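Molybdopterin molybdotransferase (Pyrococcus horikoshii, PDB 1UZ5) probably catalyses insertion of molybdate into adenylyl-molybdopterin, releasing AMP and giving Mo-molybdopterin, with magnesium as cofactor. Local coordinates at residues 82-85 and 86-89; 319-323 and 324-328; 368-371 and 372-376. All coordinates share one frame; numbering follows the deposited sequence. Where two conformers were deposited one is given.

Interaction 1 (82-85 and 86-89); sequences SVHA and GEEP. With SO4 (sulfate ion), chain B.
OE1 of E87 is gripped by three donors: the backbone N of H84 at 2.8 Å and two waters. The N-H of H84 aims almost straight at this oxygen (167°) but meets it from well above the carboxylate plane. One water links OE1 to OG of S82 and to ND1 of H84, lying in the plane of the imidazole at its edge; the other joins OE1 to the carbonyl O of S82. The glutamate reaches back across the turn because CG stands anti to its own carbonyl carbon (chi1 -44°) and the chain beyond is extended, which carries CG to 3.0 Å from O of H84. In return, N of E87 donates to O of H84 at 3.1 Å, closing a type II beta turn from H84 to E87. G86 takes its third position with positive phi, where a CB would collide with O of A85. A third water bridges O of H84 and O of E87. Flanking the turn, CG1 of V83 packs on CG of P89 at 3.7 Å, the two side chains crossing at about a right angle. N of A85 donates to O4 of a sulfate (2.8 Å, 172°), an ion probably from the crystallisation liquor that is also bound by OG of S102. The turn follows the end of strand 75-83 at the protein surface: V83 still pairs through its backbone with Y100 of strand 97-101 and with S102 just after it, while P89 rests on M106 and P108.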
loop_
_atom_site.group_PDB
_atom_site.type_symbol
_atom_site.label_atom_id
_atom_site.label_comp_id
_atom_site.label_asym_id
_atom_site.label_seq_id
_atom_site.Cartn_x
_atom_site.Cartn_y
_atom_site.Cartn_z
ATOM N N SER A 82 -33.827 -32.475 7.485
ATOM C CA SER A 82 -32.712 -31.784 8.127
ATOM C C SER A 82 -31.784 -31.149 7.102
ATOM O O SER A 82 -31.793 -31.517 5.930
ATOM C CB SER A 82 -31.907 -32.767 8.984
ATOM O OG SER A 82 -31.279 -33.739 8.158
ATOM N N VAL A 83 -30.986 -30.187 7.552
ATOM C CA VAL A 83 -30.038 -29.531 6.668
ATOM C C VAL A 83 -28.724 -29.391 7.408
ATOM O O VAL A 83 -28.676 -28.852 8.516
ATOM C CB VAL A 83 -30.496 -28.119 6.229
ATOM C CG1 VAL A 83 -29.515 -27.572 5.175
ATOM C CG2 VAL A 83 -31.917 -28.169 5.656
ATOM N N HIS A 84 -27.656 -29.898 6.799
ATOM C CA HIS A 84 -26.340 -29.809 7.406
ATOM C C HIS A 84 -25.386 -29.009 6.530
ATOM O O HIS A 84 -25.682 -28.711 5.375
ATOM C CB HIS A 84 -25.777 -31.205 7.679
ATOM C CG HIS A 84 -26.439 -31.901 8.827
ATOM N ND1 HIS A 84 -27.671 -32.511 8.720
ATOM C CD2 HIS A 84 -26.061 -32.038 10.120
ATOM C CE1 HIS A 84 -28.024 -32.994 9.898
ATOM N NE2 HIS A 84 -27.065 -32.719 10.766
ATOM N N ALA A 85 -24.241 -28.664 7.102
ATOM C CA ALA A 85 -23.226 -27.872 6.416
ATOM C C ALA A 85 -22.957 -28.289 4.987
ATOM O O ALA A 85 -22.743 -29.468 4.703
ATOM C CB ALA A 85 -21.921 -27.915 7.210
ATOM N N GLY A 86 -22.969 -27.307 4.088
ATOM C CA GLY A 86 -22.675 -27.556 2.686
ATOM C C GLY A 86 -23.794 -28.073 1.804
ATOM O O GLY A 86 -23.635 -28.144 0.586
ATOM N N GLU A 87 -24.930 -28.422 2.396
ATOM C CA GLU A 87 -26.041 -28.950 1.610
ATOM C C GLU A 87 -26.962 -27.881 1.048
ATOM O O GLU A 87 -27.174 -26.833 1.662
ATOM C CB GLU A 87 -26.901 -29.897 2.459
ATOM C CG GLU A 87 -26.125 -30.880 3.320
ATOM C CD GLU A 87 -27.036 -31.868 4.038
ATOM O OE1 GLU A 87 -28.106 -31.444 4.523
ATOM O OE2 GLU A 87 -26.677 -33.063 4.127
ATOM N N GLU A 88 -27.501 -28.151 -0.134
ATOM C CA GLU A 88 -28.476 -27.263 -0.736
ATOM C C GLU A 88 -29.803 -27.968 -0.415
ATOM O O GLU A 88 -30.071 -29.057 -0.925
ATOM C CB GLU A 88 -28.306 -27.172 -2.254
ATOM C CG GLU A 88 -29.567 -26.630 -2.940
ATOM C CD GLU A 88 -29.376 -26.321 -4.412
ATOM O OE1 GLU A 88 -28.595 -27.031 -5.078
ATOM O OE2 GLU A 88 -30.025 -25.376 -4.906
ATOM N N PRO A 89 -30.634 -27.371 0.450
ATOM C CA PRO A 89 -31.914 -28.009 0.790
ATOM C C PRO A 89 -32.725 -28.347 -0.457
ATOM O O PRO A 89 -32.918 -27.497 -1.322
ATOM C CB PRO A 89 -32.614 -26.951 1.644
ATOM C CG PRO A 89 -31.479 -26.227 2.292
ATOM C CD PRO A 89 -30.473 -26.092 1.164
HETATM S S SO4 B . -22.600 -30.322 10.384
HETATM O O1 SO4 B . -23.339 -30.451 11.826
HETATM O O2 SO4 B . -21.410 -29.535 10.645
HETATM O O3 SO4 B . -22.334 -31.508 9.909
HETATM O O4 SO4 B . -23.521 -29.535 9.610
HETATM O O HOH W 1 -29.039 -33.108 6.395
HETATM O O HOH W 2 -30.870 -30.862 3.391
HETATM O O HOH W 3 -26.385 -26.152 4.071
#

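Interaction 2 (319-323 and 324-328); sequences LLRAL and GREGK. With SO4 (sulfate ion), chain C.
R325 folds back over the end of helix 304-322, its CB 3.9 Å from CB of L320 and its CG 3.5 Å from CB of L323. Its CG lies anti to the carbonyl carbon (chi1 -37°), and bends at chi2 and chi3 then swing the guanidinium away from the helix toward a sulfate. There NH1 of R325 donates to O2 of the sulfate at 2.9 Å, with O2 in the guanidinium plane at its edge, and weakly to O3; NH1 also bonds to O of G156. K328, poorly ordered, touches CD1 of L320 with its CB, bends at chi2 and passes CG over one guanidinium face near the rim, so that its NZ meets O1 of the same sulfate at 3.0 Å. The two cations thus share one anion, probably from the crystallisation liquor, which N of R158 also binds. A leucine in place of R325 would probably leave the sulfate held by fewer donors and O of G156 without this partner. On the other flank, R321 in its given conformer runs extended from CG to NE and crosses the poorly ordered E326 side chain, a contact whose detail is doubtful; NE of R321 and OE1 of E326 stay 6.0 Å apart. The backbone underneath closes the helix: N of R325 bonds to O of L320 at 2.7 Å, from the opposite face of that carbonyl to N of L323, and N of G324 bonds to O of R321 at 3.1 Å. With G324 at positive phi (65°) as C-prime residue, this pair of bonds is a Schellman motif, a classic helix C-terminal stop, here ending the last helix before strand 331-336.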
loop_
_atom_site.group_PDB
_atom_site.type_symbol
_atom_site.label_atom_id
_atom_site.label_comp_id
_atom_site.label_asym_id
_atom_site.label_seq_id
_atom_site.Cartn_x
_atom_site.Cartn_y
_atom_site.Cartn_z
ATOM N N LEU A 319 6.334 8.035 -8.560
ATOM C CA LEU A 319 6.099 6.602 -8.471
ATOM C C LEU A 319 4.752 6.275 -7.829
ATOM O O LEU A 319 4.039 5.385 -8.286
ATOM C CB LEU A 319 7.240 5.942 -7.688
ATOM C CG LEU A 319 8.620 6.233 -8.290
ATOM C CD1 LEU A 319 9.709 5.504 -7.512
ATOM C CD2 LEU A 319 8.632 5.800 -9.751
ATOM N N LEU A 320 4.405 7.001 -6.773
ATOM C CA LEU A 320 3.139 6.772 -6.093
ATOM C C LEU A 320 1.962 7.039 -7.027
ATOM O O LEU A 320 0.999 6.276 -7.053
ATOM C CB LEU A 320 3.037 7.658 -4.848
ATOM C CG LEU A 320 4.018 7.315 -3.721
ATOM C CD1 LEU A 320 3.766 8.213 -2.518
ATOM C CD2 LEU A 320 3.854 5.852 -3.330
ATOM N N ARG A 321 2.046 8.117 -7.801
ATOM C CA ARG A 321 0.979 8.461 -8.733
ATOM C C ARG A 321 0.825 7.388 -9.794
ATOM O O ARG A 321 -0.282 7.102 -10.240
ATOM C CB ARG A 321 1.264 9.808 -9.388
ATOM C CG ARG A 321 1.114 10.981 -8.437
ATOM C CD ARG A 321 1.787 12.212 -8.999
ATOM N NE ARG A 321 1.773 13.284 -8.007
ATOM C CZ ARG A 321 2.680 14.253 -7.927
ATOM N NH1 ARG A 321 2.572 15.178 -6.985
ATOM N NH2 ARG A 321 3.697 14.293 -8.780
ATOM N N ALA A 322 1.938 6.788 -10.197
ATOM C CA ALA A 322 1.900 5.729 -11.196
ATOM C C ALA A 322 1.193 4.497 -10.624
ATOM O O ALA A 322 0.697 3.653 -11.371
ATOM C CB ALA A 322 3.302 5.362 -11.608
ATOM N N LEU A 323 1.157 4.397 -9.299
ATOM C CA LEU A 323 0.525 3.259 -8.637
ATOM C C LEU A 323 -0.828 3.631 -8.038
ATOM O O LEU A 323 -1.345 2.921 -7.177
ATOM C CB LEU A 323 1.449 2.723 -7.538
ATOM C CG LEU A 323 2.778 2.140 -8.015
ATOM C CD1 LEU A 323 3.693 1.919 -6.828
ATOM C CD2 LEU A 323 2.538 0.843 -8.763
ATOM N N GLY A 324 -1.389 4.749 -8.496
ATOM C CA GLY A 324 -2.674 5.199 -7.996
ATOM C C GLY A 324 -2.633 5.565 -6.527
ATOM O O GLY A 324 -3.667 5.635 -5.865
ATOM N N ARG A 325 -1.432 5.801 -6.016
ATOM C CA ARG A 325 -1.238 6.154 -4.614
ATOM C C ARG A 325 -0.973 7.650 -4.519
ATOM O O ARG A 325 -0.542 8.149 -3.480
ATOM C CB ARG A 325 -0.035 5.404 -4.048
ATOM C CG ARG A 325 0.119 3.994 -4.573
ATOM C CD ARG A 325 -0.332 2.979 -3.560
ATOM N NE ARG A 325 0.566 2.905 -2.413
ATOM C CZ ARG A 325 0.253 2.300 -1.274
ATOM N NH1 ARG A 325 -0.938 1.725 -1.144
ATOM N NH2 ARG A 325 1.119 2.266 -0.270
ATOM N N GLU A 326 -1.216 8.349 -5.623
ATOM C CA GLU A 326 -1.010 9.790 -5.703
ATOM C C GLU A 326 -1.454 10.517 -4.440
ATOM O O GLU A 326 -2.616 10.897 -4.299
ATOM C CB GLU A 326 -1.740 10.340 -6.933
ATOM C CG GLU A 326 -2.915 9.487 -7.392
ATOM C CD GLU A 326 -3.217 9.658 -8.871
ATOM O OE1 GLU A 326 -3.520 10.794 -9.295
ATOM O OE2 GLU A 326 -3.149 8.652 -9.613
ATOM N N GLY A 327 -0.507 10.710 -3.526
ATOM C CA GLY A 327 -0.799 11.375 -2.270
ATOM C C GLY A 327 -0.814 10.358 -1.145
ATOM O O GLY A 327 -1.843 10.140 -0.506
ATOM N N LYS A 328 0.336 9.735 -0.908
ATOM C CA LYS A 328 0.462 8.719 0.133
ATOM C C LYS A 328 1.750 8.945 0.925
ATOM O O LYS A 328 2.461 7.993 1.252
ATOM C CB LYS A 328 0.495 7.327 -0.507
ATOM C CG LYS A 328 -0.168 6.225 0.305
ATOM C CD LYS A 328 -1.685 6.330 0.228
ATOM C CE LYS A 328 -2.363 5.144 0.899
ATOM N NZ LYS A 328 -3.846 5.195 0.763
HETATM S S SO4 C . -2.690 1.070 1.856
HETATM O O1 SO4 C . -3.721 2.302 1.604
HETATM O O2 SO4 C . -2.742 0.289 0.639
HETATM O O3 SO4 C . -1.493 1.525 2.118
HETATM O O4 SO4 C . -3.323 0.333 2.920
#

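Interaction 3 (368-371 and 372-376); sequences AVTS and FIDAD
T370 and D374, one helical turn apart, are joined first by a backbone bond, N of D374 to O of T370 at 2.9 Å. Companion bonds run from N of F372 to O of A368, from N of I373 to O of V369, at 2.9 Å and nearly along the C=O axis, and from N of A375 to O of S371, the last more bent at 135°. Among side chains, those of T370 and D374 lie side by side, pointing the same way. With the threonine methyl anti to the backbone N, CG2 rather than OG1 faces the carboxylate, 3.3 Å from OD2 of D374. Apolar contact is slight: CG1 of V369 stands 4.5 Å from CG1 of I373. The buried S371 turns its OG to O of G367 and OG of S366, and its side chain touches T305 of helix 304-322. Cohesion of this short helix therefore comes chiefly from its main-chain bonds. OD2 of D374 lies 3.0 Å from O of T370, acceptor against acceptor, which would probably be unfavourable there and tend to make the carboxylate harder to ionise.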
loop_
_atom_site.group_PDB
_atom_site.type_symbol
_atom_site.label_atom_id
_atom_site.label_comp_id
_atom_site.label_asym_id
_atom_site.label_seq_id
_atom_site.Cartn_x
_atom_site.Cartn_y
_atom_site.Cartn_z
ATOM N N ALA A 368 28.806 9.861 6.772
ATOM C CA ALA A 368 27.803 9.699 5.728
ATOM C C ALA A 368 26.908 8.473 5.920
ATOM O O ALA A 368 25.688 8.565 5.798
ATOM C CB ALA A 368 28.480 9.634 4.365
ATOM N N VAL A 369 27.512 7.329 6.216
ATOM C CA VAL A 369 26.744 6.102 6.390
ATOM C C VAL A 369 25.916 6.097 7.674
ATOM O O VAL A 369 24.727 5.774 7.651
ATOM C CB VAL A 369 27.675 4.878 6.345
ATOM C CG1 VAL A 369 26.867 3.599 6.468
ATOM C CG2 VAL A 369 28.451 4.882 5.027
ATOM N N THR A 370 26.535 6.473 8.789
ATOM C CA THR A 370 25.837 6.517 10.068
ATOM C C THR A 370 24.647 7.475 9.989
ATOM O O THR A 370 23.596 7.219 10.575
ATOM C CB THR A 370 26.796 6.963 11.204
ATOM O OG1 THR A 370 27.768 5.934 11.436
ATOM C CG2 THR A 370 26.034 7.225 12.490
ATOM N N SER A 371 24.817 8.573 9.256
ATOM C CA SER A 371 23.752 9.560 9.094
ATOM C C SER A 371 22.592 8.934 8.333
ATOM O O SER A 371 21.423 9.147 8.656
ATOM C CB SER A 371 24.268 10.778 8.320
ATOM O OG SER A 371 25.281 11.448 9.049
ATOM N N PHE A 372 22.937 8.168 7.305
ATOM C CA PHE A 372 21.956 7.483 6.480
ATOM C C PHE A 372 21.157 6.526 7.363
ATOM O O PHE A 372 19.927 6.498 7.319
ATOM C CB PHE A 372 22.688 6.710 5.384
ATOM C CG PHE A 372 21.817 5.760 4.614
ATOM C CD1 PHE A 372 20.975 6.220 3.609
ATOM C CD2 PHE A 372 21.876 4.393 4.867
ATOM C CE1 PHE A 372 20.207 5.331 2.857
ATOM C CE2 PHE A 372 21.111 3.491 4.122
ATOM C CZ PHE A 372 20.276 3.967 3.113
ATOM N N ILE A 373 21.871 5.752 8.172
ATOM C CA ILE A 373 21.244 4.793 9.068
ATOM C C ILE A 373 20.307 5.466 10.068
ATOM O O ILE A 373 19.207 4.978 10.302
ATOM C CB ILE A 373 22.303 3.991 9.859
ATOM C CG1 ILE A 373 23.125 3.125 8.902
ATOM C CG2 ILE A 373 21.623 3.128 10.919
ATOM C CD1 ILE A 373 22.297 2.140 8.090
ATOM N N ASP A 374 20.741 6.587 10.641
ATOM C CA ASP A 374 19.947 7.311 11.639
ATOM C C ASP A 374 18.784 8.161 11.122
ATOM O O ASP A 374 17.858 8.465 11.875
ATOM C CB ASP A 374 20.853 8.219 12.481
ATOM C CG ASP A 374 21.930 7.452 13.217
ATOM O OD1 ASP A 374 21.692 6.281 13.582
ATOM O OD2 ASP A 374 23.011 8.029 13.445
ATOM N N ALA A 375 18.830 8.557 9.856
ATOM C CA ALA A 375 17.780 9.398 9.289
ATOM C C ALA A 375 16.423 8.707 9.130
ATOM O O ALA A 375 16.247 7.852 8.268
ATOM C CB ALA A 375 18.240 9.958 7.949
ATOM N N ASP A 376 15.459 9.096 9.959
ATOM C CA ASP A 376 14.124 8.515 9.892
ATOM C C ASP A 376 13.216 9.357 9.011
ATOM O O ASP A 376 12.192 8.884 8.519
ATOM C CB ASP A 376 13.528 8.398 11.291
ATOM C CG ASP A 376 14.303 7.444 12.166
ATOM O OD1 ASP A 376 14.595 6.323 11.696
ATOM O OD2 ASP A 376 14.618 7.808 13.319
#

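How the interactions relate
The three contacts follow one another along the chain, each a local turn or helix segment. Interaction 1 belongs to the MoeA N-terminal region, at the end of strand 75-83 in a mixed sheet. Interaction 2 ends helix 304-322, and interaction 3 spans helix 368-374 and the residues just after it. Centres of 1 and 2 lie 47 Å apart, those of 1 and 3 62 Å, on opposite sides of the chain's centre. Interactions 2 and 3 are about 12 Å apart at nearest atoms, and helix 304-322 links them: its start touches A368, S371 and F372, its end carries interaction 2. Interaction 1 thus sits in a distant part of an elongated chain.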